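Local coordinates for HTH-type transcriptional regulator cbl (PDB 2FYI), which may act as an accessory transcriptional regulator of the LysR family within the cys regulon, represented here by its cofactor-binding domain, at residues A[21-26]-A[165-170]; A[25-30]-A[146-151]; A[80-85]-A[207-212]; A[115-120]-A[126-131]. One frame throughout, in Å; residues are numbered along the deposited sequence.

Contact 1: A[21-26]-A[165-170]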
# COMPACT_ATOMS: atom_id res chain seq x y z
N THR A 21 -2.40 -6.38 6.87
CA THR A 21 -2.67 -5.55 5.68
C THR A 21 -2.51 -4.07 5.96
O THR A 21 -2.48 -3.65 7.11
CB THR A 21 -4.13 -5.75 5.21
OG1 THR A 21 -5.04 -5.45 6.30
CG2 THR A 21 -4.33 -7.17 4.77
N HIS A 22 -2.47 -3.28 4.88
CA HIS A 22 -2.35 -1.84 4.97
C HIS A 22 -3.44 -1.28 5.86
O HIS A 22 -3.20 -0.42 6.72
CB HIS A 22 -2.50 -1.25 3.57
CG HIS A 22 -2.50 0.25 3.55
ND1 HIS A 22 -3.64 1.00 3.81
CD2 HIS A 22 -1.51 1.14 3.32
CE1 HIS A 22 -3.34 2.28 3.73
NE2 HIS A 22 -2.05 2.39 3.44
N THR A 23 -4.65 -1.79 5.65
CA THR A 23 -5.80 -1.27 6.37
C THR A 23 -5.60 -1.32 7.89
O THR A 23 -5.78 -0.31 8.56
CB THR A 23 -7.13 -2.00 6.05
OG1 THR A 23 -7.30 -2.18 4.64
CG2 THR A 23 -8.28 -1.20 6.59
N GLN A 24 -5.27 -2.48 8.45
CA GLN A 24 -5.20 -2.53 9.91
C GLN A 24 -3.90 -1.89 10.38
O GLN A 24 -3.89 -1.20 11.37
CB GLN A 24 -5.42 -3.95 10.48
CG GLN A 24 -5.82 -5.04 9.45
CD GLN A 24 -7.24 -4.91 8.87
OE1 GLN A 24 -8.02 -4.00 9.23
NE2 GLN A 24 -7.58 -5.83 7.97
N ALA A 25 -2.81 -2.07 9.64
CA ALA A 25 -1.58 -1.47 10.03
C ALA A 25 -1.76 0.04 10.28
O ALA A 25 -1.22 0.61 11.24
CB ALA A 25 -0.55 -1.76 9.01
N ARG A 26 -2.56 0.69 9.44
CA ARG A 26 -2.74 2.12 9.58
C ARG A 26 -3.84 2.54 10.51
O ARG A 26 -3.72 3.54 11.21
CB ARG A 26 -3.05 2.73 8.23
CG ARG A 26 -1.93 2.56 7.30
CD ARG A 26 -1.77 3.74 6.47
NE ARG A 26 -1.31 4.87 7.23
CZ ARG A 26 -1.45 6.11 6.77
NH1 ARG A 26 -2.05 6.31 5.59
NH2 ARG A 26 -1.00 7.14 7.47
N ALA A 165 -12.98 1.60 3.15
CA ALA A 165 -13.21 1.20 4.54
C ALA A 165 -13.52 2.42 5.41
O ALA A 165 -12.80 3.39 5.36
CB ALA A 165 -11.96 0.50 5.04
N GLU A 166 -14.57 2.37 6.23
CA GLU A 166 -14.94 3.57 6.99
C GLU A 166 -13.84 4.06 7.96
O GLU A 166 -13.72 5.25 8.24
CB GLU A 166 -16.26 3.36 7.74
CG GLU A 166 -16.20 2.18 8.73
CD GLU A 166 -17.48 1.98 9.57
OE1 GLU A 166 -17.73 0.83 10.01
OE2 GLU A 166 -18.23 2.95 9.81
N GLN A 167 -13.04 3.13 8.46
CA GLN A 167 -12.01 3.41 9.47
C GLN A 167 -10.79 4.20 8.97
O GLN A 167 -9.97 4.64 9.76
CB GLN A 167 -11.57 2.06 9.91
CG GLN A 167 -12.60 1.19 9.30
CD GLN A 167 -12.09 -0.11 8.82
OE1 GLN A 167 -10.97 -0.50 9.09
NE2 GLN A 167 -12.93 -0.82 8.15
N SER A 168 -10.69 4.39 7.66
CA SER A 168 -9.56 5.07 7.06
C SER A 168 -9.73 6.56 7.09
O SER A 168 -8.86 7.29 6.69
CB SER A 168 -9.36 4.62 5.63
OG SER A 168 -10.55 4.77 4.93
N SER A 169 -10.88 7.03 7.52
CA SER A 169 -11.08 8.45 7.70
C SER A 169 -10.16 8.94 8.82
O SER A 169 -9.56 10.03 8.72
CB SER A 169 -12.53 8.76 8.06
OG SER A 169 -12.75 8.47 9.43
N GLY A 170 -10.06 8.13 9.88
CA GLY A 170 -9.40 8.52 11.12
C GLY A 170 -8.75 9.90 11.08
O GLY A 170 -9.42 10.95 11.20
O HOH W 1 -8.75 -1.78 10.23

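Contact 2: A[25-30]-A[146-151]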
# COMPACT_ATOMS: atom_id res chain seq x y z
N ALA A 25 -2.81 -2.07 9.64
CA ALA A 25 -1.58 -1.47 10.03
C ALA A 25 -1.76 0.04 10.28
O ALA A 25 -1.22 0.61 11.24
CB ALA A 25 -0.55 -1.76 9.01
N ARG A 26 -2.56 0.69 9.44
CA ARG A 26 -2.74 2.12 9.58
C ARG A 26 -3.84 2.54 10.51
O ARG A 26 -3.72 3.54 11.21
CB ARG A 26 -3.05 2.73 8.23
CG ARG A 26 -1.93 2.56 7.30
CD ARG A 26 -1.77 3.74 6.47
NE ARG A 26 -1.31 4.87 7.23
CZ ARG A 26 -1.45 6.11 6.77
NH1 ARG A 26 -2.05 6.31 5.59
NH2 ARG A 26 -1.00 7.14 7.47
N TYR A 27 -4.95 1.83 10.51
CA TYR A 27 -6.15 2.40 11.09
C TYR A 27 -6.67 1.73 12.36
O TYR A 27 -7.56 2.26 13.01
CB TYR A 27 -7.28 2.45 10.07
CG TYR A 27 -6.85 3.11 8.81
CD1 TYR A 27 -6.91 2.44 7.59
CD2 TYR A 27 -6.35 4.40 8.84
CE1 TYR A 27 -6.48 3.04 6.42
CE2 TYR A 27 -5.94 5.01 7.69
CZ TYR A 27 -6.00 4.33 6.48
OH TYR A 27 -5.58 4.99 5.33
N SER A 28 -6.13 0.58 12.71
CA SER A 28 -6.59 -0.10 13.95
C SER A 28 -5.48 -0.56 14.87
O SER A 28 -5.63 -0.47 16.07
CB SER A 28 -7.45 -1.32 13.64
OG SER A 28 -8.33 -1.03 12.57
N LEU A 29 -4.37 -1.08 14.33
CA LEU A 29 -3.32 -1.61 15.16
C LEU A 29 -2.56 -0.62 16.01
O LEU A 29 -2.10 -0.99 17.08
CB LEU A 29 -2.32 -2.37 14.33
CG LEU A 29 -2.79 -3.74 13.94
CD1 LEU A 29 -1.93 -4.23 12.79
CD2 LEU A 29 -2.71 -4.67 15.12
N PRO A 30 -2.40 0.62 15.55
CA PRO A 30 -1.49 1.46 16.30
C PRO A 30 -1.89 1.54 17.78
O PRO A 30 -1.05 1.42 18.68
CB PRO A 30 -1.61 2.80 15.59
CG PRO A 30 -1.92 2.38 14.21
CD PRO A 30 -2.93 1.33 14.38
N GLN A 146 -4.57 -1.25 -4.08
CA GLN A 146 -4.16 -2.11 -2.99
C GLN A 146 -4.38 -1.50 -1.62
O GLN A 146 -4.25 -2.21 -0.64
CB GLN A 146 -2.71 -2.50 -3.15
CG GLN A 146 -2.60 -3.84 -3.70
CD GLN A 146 -1.40 -3.99 -4.58
OE1 GLN A 146 -0.29 -3.56 -4.23
NE2 GLN A 146 -1.61 -4.61 -5.74
N ASP A 147 -4.71 -0.21 -1.54
CA ASP A 147 -4.90 0.44 -0.23
C ASP A 147 -5.67 1.77 -0.27
O ASP A 147 -5.86 2.36 -1.32
CB ASP A 147 -3.55 0.66 0.41
CG ASP A 147 -2.72 1.70 -0.34
OD1 ASP A 147 -1.74 1.29 -1.04
OD2 ASP A 147 -3.05 2.92 -0.23
N SER A 148 -6.11 2.26 0.87
CA SER A 148 -6.97 3.44 0.91
C SER A 148 -6.29 4.76 0.63
O SER A 148 -6.97 5.72 0.40
CB SER A 148 -7.67 3.53 2.26
OG SER A 148 -8.15 2.25 2.68
N ASP A 149 -4.97 4.85 0.67
CA ASP A 149 -4.33 6.15 0.47
C ASP A 149 -4.22 6.48 -1.00
O ASP A 149 -4.40 7.64 -1.40
CB ASP A 149 -2.97 6.20 1.15
CG ASP A 149 -3.09 6.07 2.67
OD1 ASP A 149 -3.74 6.94 3.31
OD2 ASP A 149 -2.55 5.09 3.24
N VAL A 150 -3.94 5.46 -1.81
CA VAL A 150 -4.04 5.62 -3.24
C VAL A 150 -5.47 6.10 -3.59
O VAL A 150 -5.64 7.12 -4.28
CB VAL A 150 -3.65 4.33 -3.95
CG1 VAL A 150 -3.93 4.43 -5.44
CG2 VAL A 150 -2.21 4.08 -3.74
N ILE A 151 -6.49 5.41 -3.09
CA ILE A 151 -7.83 5.87 -3.33
C ILE A 151 -8.00 7.33 -2.97
O ILE A 151 -8.58 8.10 -3.75
CB ILE A 151 -8.88 5.04 -2.59
CG1 ILE A 151 -8.75 3.57 -2.99
CG2 ILE A 151 -10.27 5.49 -2.97
CD1 ILE A 151 -9.61 2.61 -2.19

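Contact 3: A[80-85]-A[207-212]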
# COMPACT_ATOMS: atom_id res chain seq x y z
N VAL A 80 -6.93 -20.94 12.42
CA VAL A 80 -8.07 -20.75 13.30
C VAL A 80 -8.23 -19.23 13.46
O VAL A 80 -7.26 -18.56 13.82
CB VAL A 80 -7.77 -21.33 14.70
CG1 VAL A 80 -8.91 -21.07 15.65
CG2 VAL A 80 -7.46 -22.81 14.62
N ALA A 81 -9.42 -18.69 13.21
CA ALA A 81 -9.56 -17.25 13.20
C ALA A 81 -10.63 -16.78 14.17
O ALA A 81 -11.67 -17.41 14.31
CB ALA A 81 -9.86 -16.78 11.81
N PHE A 82 -10.36 -15.65 14.82
CA PHE A 82 -11.32 -15.05 15.73
C PHE A 82 -11.65 -13.67 15.21
O PHE A 82 -10.77 -12.97 14.68
CB PHE A 82 -10.72 -14.91 17.11
CG PHE A 82 -10.13 -16.17 17.65
CD1 PHE A 82 -8.84 -16.55 17.32
CD2 PHE A 82 -10.85 -16.98 18.53
CE1 PHE A 82 -8.27 -17.73 17.85
CE2 PHE A 82 -10.28 -18.16 19.06
CZ PHE A 82 -9.00 -18.53 18.71
N PRO A 83 -12.92 -13.28 15.36
CA PRO A 83 -13.43 -11.96 14.95
C PRO A 83 -12.89 -10.84 15.83
O PRO A 83 -12.97 -10.91 17.05
CB PRO A 83 -14.95 -12.12 15.08
CG PRO A 83 -15.16 -13.28 15.97
CD PRO A 83 -13.94 -14.15 15.96
N TRP A 84 -12.32 -9.82 15.22
CA TRP A 84 -11.87 -8.70 16.00
C TRP A 84 -12.94 -7.60 16.08
O TRP A 84 -13.39 -7.26 17.17
CB TRP A 84 -10.54 -8.19 15.49
CG TRP A 84 -10.00 -7.07 16.26
CD1 TRP A 84 -10.44 -6.62 17.48
CD2 TRP A 84 -8.89 -6.26 15.90
NE1 TRP A 84 -9.67 -5.57 17.89
CE2 TRP A 84 -8.71 -5.32 16.94
CE3 TRP A 84 -8.03 -6.23 14.80
CZ2 TRP A 84 -7.71 -4.36 16.89
CZ3 TRP A 84 -7.04 -5.28 14.76
CH2 TRP A 84 -6.89 -4.35 15.80
N PHE A 85 -13.38 -7.07 14.94
CA PHE A 85 -14.52 -6.16 14.92
C PHE A 85 -15.13 -6.15 13.52
O PHE A 85 -14.55 -6.70 12.58
CB PHE A 85 -14.12 -4.75 15.34
CG PHE A 85 -13.07 -4.17 14.48
CD1 PHE A 85 -13.41 -3.53 13.29
CD2 PHE A 85 -11.71 -4.30 14.82
CE1 PHE A 85 -12.43 -3.00 12.46
CE2 PHE A 85 -10.71 -3.78 13.98
CZ PHE A 85 -11.07 -3.13 12.79
N ARG A 207 -1.79 -13.18 25.06
CA ARG A 207 -2.26 -11.91 25.56
C ARG A 207 -2.65 -10.91 24.48
O ARG A 207 -3.65 -10.22 24.62
CB ARG A 207 -1.26 -11.28 26.50
CG ARG A 207 -1.93 -10.12 27.20
CD ARG A 207 -2.94 -10.65 28.23
NE ARG A 207 -2.23 -10.91 29.48
CZ ARG A 207 -2.09 -10.01 30.46
NH1 ARG A 207 -2.67 -8.80 30.33
NH2 ARG A 207 -1.41 -10.30 31.57
N PHE A 208 -1.87 -10.81 23.42
CA PHE A 208 -2.17 -9.86 22.37
C PHE A 208 -3.59 -10.02 21.87
O PHE A 208 -4.29 -9.04 21.64
CB PHE A 208 -1.23 -10.04 21.19
CG PHE A 208 -1.40 -8.99 20.13
CD1 PHE A 208 -0.63 -7.85 20.13
CD2 PHE A 208 -2.36 -9.14 19.13
CE1 PHE A 208 -0.81 -6.87 19.15
CE2 PHE A 208 -2.54 -8.16 18.15
CZ PHE A 208 -1.76 -7.03 18.17
N LEU A 209 -4.01 -11.27 21.69
CA LEU A 209 -5.34 -11.51 21.15
C LEU A 209 -6.36 -10.98 22.11
O LEU A 209 -7.32 -10.33 21.71
CB LEU A 209 -5.60 -13.00 20.87
CG LEU A 209 -4.83 -13.64 19.70
CD1 LEU A 209 -5.73 -14.55 18.94
CD2 LEU A 209 -4.35 -12.57 18.78
N GLU A 210 -6.14 -11.24 23.39
CA GLU A 210 -7.10 -10.85 24.41
C GLU A 210 -7.25 -9.31 24.47
O GLU A 210 -8.34 -8.74 24.32
CB GLU A 210 -6.64 -11.39 25.75
CG GLU A 210 -7.62 -11.19 26.83
CD GLU A 210 -6.91 -11.11 28.15
OE1 GLU A 210 -6.56 -12.18 28.74
OE2 GLU A 210 -6.66 -9.95 28.58
N LEU A 211 -6.11 -8.68 24.69
CA LEU A 211 -5.91 -7.28 24.51
C LEU A 211 -6.71 -6.68 23.35
O LEU A 211 -7.21 -5.56 23.47
CB LEU A 211 -4.43 -7.07 24.28
CG LEU A 211 -3.87 -5.73 24.71
CD1 LEU A 211 -4.75 -5.10 25.80
CD2 LEU A 211 -2.41 -5.92 25.14
N CYS A 212 -6.81 -7.40 22.23
CA CYS A 212 -7.59 -6.95 21.06
C CYS A 212 -9.09 -6.98 21.26
O CYS A 212 -9.82 -6.15 20.67
CB CYS A 212 -7.33 -7.88 19.91
SG CYS A 212 -6.05 -7.34 18.92

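Contact 4: A[115-120]-A[126-131]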
# COMPACT_ATOMS: atom_id res chain seq x y z
N LEU A 115 -15.56 4.39 -10.47
CA LEU A 115 -15.18 4.02 -9.10
C LEU A 115 -13.70 3.84 -8.91
O LEU A 115 -12.99 3.34 -9.80
CB LEU A 115 -15.79 2.73 -8.67
CG LEU A 115 -17.28 2.88 -8.50
CD1 LEU A 115 -17.83 1.62 -7.80
CD2 LEU A 115 -17.56 4.17 -7.71
N ILE A 116 -13.25 4.22 -7.72
CA ILE A 116 -11.89 3.99 -7.32
C ILE A 116 -12.00 3.18 -6.06
O ILE A 116 -12.46 3.65 -5.04
CB ILE A 116 -11.17 5.28 -7.02
CG1 ILE A 116 -11.32 6.24 -8.18
CG2 ILE A 116 -9.69 5.03 -6.73
CD1 ILE A 116 -10.86 7.58 -7.79
N THR A 117 -11.60 1.92 -6.14
CA THR A 117 -11.80 1.04 -5.01
C THR A 117 -10.78 -0.08 -4.97
O THR A 117 -9.89 -0.14 -5.82
CB THR A 117 -13.21 0.50 -4.96
OG1 THR A 117 -13.48 0.09 -3.63
CG2 THR A 117 -13.38 -0.67 -5.88
N TYR A 118 -10.90 -0.94 -3.96
CA TYR A 118 -9.94 -2.02 -3.76
C TYR A 118 -10.00 -3.04 -4.87
O TYR A 118 -11.03 -3.27 -5.45
CB TYR A 118 -10.17 -2.71 -2.41
CG TYR A 118 -10.19 -1.73 -1.28
CD1 TYR A 118 -11.39 -1.43 -0.63
CD2 TYR A 118 -9.03 -1.07 -0.89
CE1 TYR A 118 -11.43 -0.52 0.40
CE2 TYR A 118 -9.06 -0.15 0.13
CZ TYR A 118 -10.27 0.12 0.77
OH TYR A 118 -10.33 1.03 1.80
N ARG A 119 -8.88 -3.67 -5.16
CA ARG A 119 -8.85 -4.71 -6.13
C ARG A 119 -9.56 -5.97 -5.58
O ARG A 119 -9.75 -6.09 -4.39
CB ARG A 119 -7.41 -5.03 -6.44
CG ARG A 119 -7.00 -6.32 -5.85
CD ARG A 119 -5.54 -6.43 -5.64
NE ARG A 119 -4.74 -6.26 -6.85
CZ ARG A 119 -3.51 -6.71 -6.94
NH1 ARG A 119 -3.00 -7.37 -5.91
NH2 ARG A 119 -2.78 -6.51 -8.03
N GLN A 120 -9.96 -6.91 -6.43
CA GLN A 120 -10.68 -8.09 -5.97
C GLN A 120 -9.81 -8.86 -5.04
O GLN A 120 -8.62 -8.96 -5.27
CB GLN A 120 -11.04 -9.00 -7.12
CG GLN A 120 -11.52 -8.26 -8.33
CD GLN A 120 -12.55 -9.04 -9.11
OE1 GLN A 120 -12.21 -9.99 -9.83
NE2 GLN A 120 -13.80 -8.66 -8.98
N SER A 126 -15.63 -7.76 -2.41
CA SER A 126 -16.71 -8.61 -2.86
C SER A 126 -18.04 -8.20 -2.26
O SER A 126 -19.08 -8.51 -2.81
CB SER A 126 -16.43 -10.06 -2.55
OG SER A 126 -16.21 -10.14 -1.17
N ARG A 127 -18.01 -7.50 -1.13
CA ARG A 127 -19.25 -6.93 -0.64
C ARG A 127 -19.72 -5.90 -1.64
O ARG A 127 -20.92 -5.77 -1.86
CB ARG A 127 -19.10 -6.27 0.71
CG ARG A 127 -18.55 -7.17 1.74
CD ARG A 127 -19.52 -8.19 2.04
NE ARG A 127 -18.80 -9.44 2.25
CZ ARG A 127 -18.46 -9.92 3.44
NH1 ARG A 127 -18.76 -9.28 4.56
NH2 ARG A 127 -17.82 -11.07 3.51
N ILE A 128 -18.78 -5.17 -2.24
CA ILE A 128 -19.09 -4.21 -3.28
C ILE A 128 -19.63 -4.89 -4.55
O ILE A 128 -20.71 -4.57 -5.02
CB ILE A 128 -17.88 -3.29 -3.59
CG1 ILE A 128 -17.48 -2.49 -2.35
CG2 ILE A 128 -18.18 -2.34 -4.76
CD1 ILE A 128 -16.11 -1.81 -2.48
N ASP A 129 -18.89 -5.84 -5.10
CA ASP A 129 -19.34 -6.51 -6.30
C ASP A 129 -20.72 -7.14 -6.09
O ASP A 129 -21.62 -6.99 -6.93
CB ASP A 129 -18.32 -7.57 -6.70
CG ASP A 129 -17.07 -6.97 -7.38
OD1 ASP A 129 -17.04 -5.77 -7.77
OD2 ASP A 129 -16.09 -7.73 -7.55
N ASP A 130 -20.90 -7.83 -4.97
CA ASP A 130 -22.16 -8.53 -4.72
C ASP A 130 -23.33 -7.60 -4.56
O ASP A 130 -24.44 -7.88 -5.00
CB ASP A 130 -22.05 -9.35 -3.46
CG ASP A 130 -21.09 -10.50 -3.63
OD1 ASP A 130 -20.60 -10.67 -4.78
OD2 ASP A 130 -20.82 -11.22 -2.61
N ALA A 131 -23.09 -6.48 -3.89
CA ALA A 131 -24.14 -5.50 -3.74
C ALA A 131 -24.61 -5.13 -5.15
O ALA A 131 -25.81 -5.23 -5.42
CB ALA A 131 -23.64 -4.31 -3.01

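Contact 1: A[21-26]-A[165-170]
The methyl group of Thr23 carries the direct contact between segments 21-26 and 165-170. CG2 of Thr23 lies 3.7 Å from OE1 of Gln167, and the two side chains cross at about a right angle. The same CG2 is 4.3 Å from CB of Ala165. A water forms the polar link. It donates to OE1 of Gln24 at 2.5 Å and to OE1 of Gln167 at 2.8 Å. Thr23 has CG2 anti to its backbone N and OG1 beside that N (chi1 -46°), which sends the methyl across the contact and leaves OG1 for a hydrogen bond to Thr123 OG1.

Further out, Ser168 steadies the short 3-10 turn. Its OG donates to Ala165 O at 2.7 Å, in the carbonyl plane, and its backbone N donates to the same oxygen at 3.3 Å. Arg179 also bonds Ser168 OG. Trp87 packs on Ala165 and Gln167.

The segments belong to the two lobes of the cofactor-binding domain, and effectors of LysR-type regulators usually bind between such lobes. Here two amide oxygens face one water that can donate to each. The water thus probably lets two acceptors face each other in this small interface, which buries 86 Å².

Contact 2: A[25-30]-A[146-151]
Arg26 and Asp149 both turn CG anti to the carbonyl carbon (chi1 -64° in each), and bends at chi2 and chi3 of the arginine carry its guanidinium to the carboxylate. The side chains come from opposite directions. NH1 of Arg26 forms a salt bridge with OD2 of Asp149 at 2.7 Å. NH1 approaches on the syn side of OD2 but out of the carboxylate plane, and OD2 is slightly tilted from the guanidinium plane. The bond is bent, with an N-H...O angle of 136°, and the two planes are 50° apart.

Tyr27 lies beside this pair. Its OH reaches Ser148 CB at 4.0 Å, and CB of Arg26 covers one face of its ring, 3.6 Å above the centre. OG of Ser148 bonds Tyr118 OH instead.

Asp147 N-caps helix 148-157. Its OD2 accepts from Asp149 N at 2.9 Å and from Val150 N at 3.1 Å, so the cap fixes the first turn that presents Asp149. His22 adds a weak hydrogen bond to Asp149 OD2. Thr153 of the second subunit bonds Arg26 NE through OG1, and Gln49 of that subunit bonds Asp147 OD1 through NE2.

The salt bridge therefore spans two alpha/beta lobes right beside the dimer interface. Two alpha/beta lobes that face each other across a central cleft are characteristic of the type 2 periplasmic-binding-protein fold, which LysR cofactor domains share.

Contact 3: A[80-85]-A[207-212]
The indole NE1 of Trp84 donates a weak hydrogen bond to the backbone O of Cys212 at 2.8 Å, with an N-H...O angle of only 120°. The contact joins a strand to the C-terminal end of a helix in one alpha/beta lobe of the periplasmic-binding-protein fold. Strand 79-94 pairs antiparallel with strand 189-196, and helix 203-212 packs against it here.

The acceptor lies out of the indole plane, on the face that Cys212 covers. CB of Cys212 makes a CH-pi contact over the five-membered ring of Trp84, 4.1 Å from its centroid. SG of Cys212 sits over the six-membered ring, a sulfur-aromatic contact with the same 4.1 Å to the centroid. The cysteine thus lies along one face of the indole. The opposite face is covered by Phe85, whose CE2 is 3.6 Å above the plane of the Trp84 ring and over its centre. Trp84 is sandwiched between a strand neighbour and the helix end. CG of Trp84 stands opposite the backbone N (chi1 -178°), which swings the ring out to the helix although the residue itself does not face it.

Val32 of helix 29-39 also touches Trp84. Ile221 and Gln224 of helix 218-226 pack on Phe82. One turn back along the helix from Cys212, Leu209 crosses Phe82 at about a right angle, with CD1 of Leu209 4.0 Å from CD1 of Phe82.

Contact 4: A[115-120]-A[126-131]
The segments draw together from strand 115-118 to the loop after it: the CA atoms of Thr117 and Ile128 are 9.1 Å apart, those of Gln120 and Ser126 6.8 Å. The segments are the first two elements of a beta-alpha-beta unit made of strand 115-118, helix 125-134 and strand 141-145. The two strands are parallel, and the helix packs against the sheet.

Inside, Ile128 points at the strand and its CD1 meets OG1 of Thr117 at 3.4 Å. These side chains slide past each other in opposite directions. Thr117 places OG1 anti to its backbone N (chi1 -158°) and CG2 in the tighter place between N and the carbonyl carbon. The hydroxyl has its polar partner elsewhere: it hydrogen-bonds Leu163 O on the neighbouring strand. Leu163 also touches Ile128, which continues the apolar layer between helix and sheet.

At the outer end the contact becomes polar. The Gln120 chain bends at chi2 and crosses Asp129 at about a right angle, with amide and carboxylate planes 61° apart. This goes with a weak bond, whose N-H...O angle is 119°. Arg125 is the stronger partner of Asp129, and it also bonds Tyr118 O, tying the turn to the strand end. The two carboxylate oxygens divide the work: OD1 of Asp129 takes the Arg125 NE salt bridge, while OD2 accepts from Gln120 NE2 at 2.9 Å.

Overall arrangement
Contacts 1 and 2 both start from helix 22-27, share Ala25 and Arg26, and have centres about 4 Å apart. Together they bridge the cleft between the two lobes, and both touch the second subunit. Contact 3 lies in one lobe and contact 4 in the other, with centres about 26 Å apart on opposite sides of the chain centre; both reach the same mixed sheet. Contact 4 is nested along the chain inside the loops closed by the other three. Segments of contact 3 alternate with those of contacts 1 and 2. Tyr118 ties contact 4 to Ala165 and Ser148, and Ser28 packs on Trp84 and Phe85. The contacts at the cleft thus touch a contact in each lobe.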